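Local coordinates for protein telomerase reverse transcriptase (Candida tropicalis MYA-3404, PDB 6ZD1) that probably extends chromosome ends by copying a template within the telomerase RNA, acting as an RNA-directed DNA polymerase, at residues 249-254 and 271-276. Numbering follows the deposited sequence.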
loop_
_atom_site.group_PDB
_atom_site.type_symbol
_atom_site.label_atom_id
_atom_site.label_comp_id
_atom_site.label_asym_id
_atom_site.label_seq_id
_atom_site.Cartn_x
_atom_site.Cartn_y
_atom_site.Cartn_z
ATOM N N PRO A 249 6.058 -9.600 9.239
ATOM C CA PRO A 249 7.169 -9.985 10.125
ATOM C C PRO A 249 6.938 -9.538 11.561
ATOM O O PRO A 249 6.622 -8.377 11.829
ATOM C CB PRO A 249 8.375 -9.269 9.501
ATOM C CG PRO A 249 7.991 -9.048 8.075
ATOM C CD PRO A 249 6.513 -8.799 8.095
ATOM N N LEU A 250 7.090 -10.481 12.487
ATOM C CA LEU A 250 7.047 -10.172 13.909
ATOM C C LEU A 250 8.343 -9.499 14.333
ATOM O O LEU A 250 9.436 -9.972 14.009
ATOM C CB LEU A 250 6.828 -11.439 14.735
ATOM C CG LEU A 250 5.391 -11.921 14.912
ATOM C CD1 LEU A 250 5.363 -13.130 15.830
ATOM C CD2 LEU A 250 4.516 -10.802 15.459
ATOM N N LYS A 251 8.220 -8.406 15.075
ATOM C CA LYS A 251 9.388 -7.728 15.613
ATOM C C LYS A 251 9.879 -8.361 16.907
ATOM O O LYS A 251 10.704 -7.761 17.603
ATOM C CB LYS A 251 9.073 -6.249 15.838
ATOM C CG LYS A 251 8.225 -5.615 14.741
ATOM C CD LYS A 251 8.894 -5.711 13.381
ATOM C CE LYS A 251 8.080 -5.002 12.310
ATOM N NZ LYS A 251 7.951 -3.542 12.581
ATOM N N GLN A 252 9.387 -9.551 17.245
ATOM C CA GLN A 252 9.768 -10.254 18.460
ATOM C C GLN A 252 10.206 -11.672 18.128
ATOM O O GLN A 252 9.986 -12.181 17.025
ATOM C CB GLN A 252 8.615 -10.322 19.467
ATOM C CG GLN A 252 7.827 -9.054 19.626
ATOM C CD GLN A 252 6.576 -9.280 20.439
ATOM O OE1 GLN A 252 6.634 -9.444 21.656
ATOM N NE2 GLN A 252 5.434 -9.307 19.766
ATOM N N SER A 253 10.820 -12.313 19.116
ATOM C CA SER A 253 10.985 -13.754 19.079
ATOM C C SER A 253 9.706 -14.424 19.572
ATOM O O SER A 253 8.786 -13.776 20.078
ATOM C CB SER A 253 12.181 -14.179 19.931
ATOM O OG SER A 253 11.981 -13.846 21.294
ATOM N N LEU A 254 9.644 -15.746 19.416
ATOM C CA LEU A 254 8.467 -16.470 19.883
ATOM C C LEU A 254 8.356 -16.407 21.402
ATOM O O LEU A 254 7.255 -16.252 21.943
ATOM C CB LEU A 254 8.508 -17.920 19.397
ATOM C CG LEU A 254 7.289 -18.775 19.760
ATOM C CD1 LEU A 254 6.011 -18.178 19.187
ATOM C CD2 LEU A 254 7.471 -20.213 19.295
ATOM N N TRP A 271 14.164 -3.227 18.992
ATOM C CA TRP A 271 15.333 -2.533 18.464
ATOM C C TRP A 271 16.335 -3.479 17.819
ATOM O O TRP A 271 17.125 -3.038 16.976
ATOM C CB TRP A 271 16.018 -1.729 19.572
ATOM C CG TRP A 271 15.302 -0.462 19.875
ATOM C CD1 TRP A 271 14.362 -0.262 20.843
ATOM C CD2 TRP A 271 15.441 0.784 19.186
ATOM N NE1 TRP A 271 13.915 1.038 20.806
ATOM C CE2 TRP A 271 14.562 1.701 19.797
ATOM C CE3 TRP A 271 16.231 1.217 18.114
ATOM C CZ2 TRP A 271 14.453 3.023 19.374
ATOM C CZ3 TRP A 271 16.119 2.530 17.694
ATOM C CH2 TRP A 271 15.236 3.418 18.323
ATOM N N ASP A 272 16.322 -4.760 18.192
ATOM C CA ASP A 272 17.094 -5.742 17.439
ATOM C C ASP A 272 16.618 -5.810 15.995
ATOM O O ASP A 272 17.432 -5.796 15.065
ATOM C CB ASP A 272 16.993 -7.115 18.103
ATOM C CG ASP A 272 17.876 -7.240 19.325
ATOM O OD1 ASP A 272 18.955 -6.611 19.346
ATOM O OD2 ASP A 272 17.495 -7.973 20.262
ATOM N N TYR A 273 15.298 -5.847 15.784
ATOM C CA TYR A 273 14.777 -5.866 14.421
ATOM C C TYR A 273 15.095 -4.564 13.702
ATOM O O TYR A 273 15.517 -4.579 12.539
ATOM C CB TYR A 273 13.267 -6.115 14.432
ATOM C CG TYR A 273 12.664 -6.297 13.052
ATOM C CD1 TYR A 273 12.163 -5.212 12.340
ATOM C CD2 TYR A 273 12.599 -7.553 12.461
ATOM C CE1 TYR A 273 11.613 -5.376 11.079
ATOM C CE2 TYR A 273 12.053 -7.725 11.202
ATOM C CZ TYR A 273 11.561 -6.635 10.514
ATOM O OH TYR A 273 11.017 -6.804 9.260
ATOM N N ILE A 274 14.926 -3.432 14.390
ATOM C CA ILE A 274 15.239 -2.131 13.805
ATOM C C ILE A 274 16.692 -2.081 13.349
ATOM O O ILE A 274 17.001 -1.570 12.265
ATOM C CB ILE A 274 14.924 -1.007 14.810
ATOM C CG1 ILE A 274 13.419 -0.895 15.041
ATOM C CG2 ILE A 274 15.484 0.322 14.331
ATOM C CD1 ILE A 274 13.051 0.164 16.055
ATOM N N PHE A 275 17.608 -2.604 14.166
ATOM C CA PHE A 275 19.006 -2.648 13.748
ATOM C C PHE A 275 19.226 -3.701 12.671
ATOM O O PHE A 275 20.045 -3.507 11.763
ATOM C CB PHE A 275 19.913 -2.913 14.949
ATOM C CG PHE A 275 20.001 -1.761 15.902
ATOM C CD1 PHE A 275 20.370 -1.965 17.219
ATOM C CD2 PHE A 275 19.715 -0.472 15.483
ATOM C CE1 PHE A 275 20.452 -0.908 18.098
ATOM C CE2 PHE A 275 19.795 0.592 16.359
ATOM C CZ PHE A 275 20.163 0.373 17.670
ATOM N N TYR A 276 18.508 -4.824 12.752
ATOM C CA TYR A 276 18.603 -5.831 11.701
ATOM C C TYR A 276 18.062 -5.296 10.380
ATOM O O TYR A 276 18.640 -5.547 9.316
ATOM C CB TYR A 276 17.856 -7.100 12.117
ATOM C CG TYR A 276 17.991 -8.253 11.144
ATOM C CD1 TYR A 276 16.923 -8.645 10.344
ATOM C CD2 TYR A 276 19.186 -8.953 11.030
ATOM C CE1 TYR A 276 17.044 -9.704 9.459
ATOM C CE2 TYR A 276 19.315 -10.009 10.147
ATOM C CZ TYR A 276 18.243 -10.380 9.364
ATOM O OH TYR A 276 18.375 -11.433 8.486
#
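Tyr273 reaches out from helix 263-298, lays one face of its ring against the Lys251 side chain and brings its hydroxyl end to Pro249, both in the loop region that ends strand 244-249. Its CB points toward that loop. CG stands anti to the backbone N (chi1 -174°), which carries the ring away from the helix toward the loop. CG itself lies 3.8 Å from Lys251 CD. Further along the ring, CD1 and CE1 meet the same methylene, with CD1 at 3.5 Å from Lys251 CD. CE1 also touches Lys251 CE at 3.8 Å. The lysine methylene thus sits over one face, shifted toward the CD1-CE1 side. This is a CH-pi contact: Lys251 CD is 3.7 Å from the centroid of the Tyr273 ring and 20° off its normal. The lysine chain makes it possible by bending at chi2 (-59°), so that its aliphatic part folds across the ring. CD2 makes only a loose approach, 4.3 Å, to Leu250 O. At the tip, Tyr273 OH meets the proline ring, 3.6 Å from Pro249 CB and 3.9 Å from Pro249 CG. Pro249 comes to this end at a slant. Across the two segments the contact is therefore van der Waals and CH-pi packing, and Tyr273 is buried in the structure as a whole. Phe229 also touches the tyrosine. Nearby, Glu269 of the same helix accepts a hydrogen bond from Ser253 N. Within the reverse transcriptase region, the contact joins helix 263-298 to the loop between edge strand 244-249 and helix 254-258, while Leu250 faces away, onto Leu445 of strand 443-446.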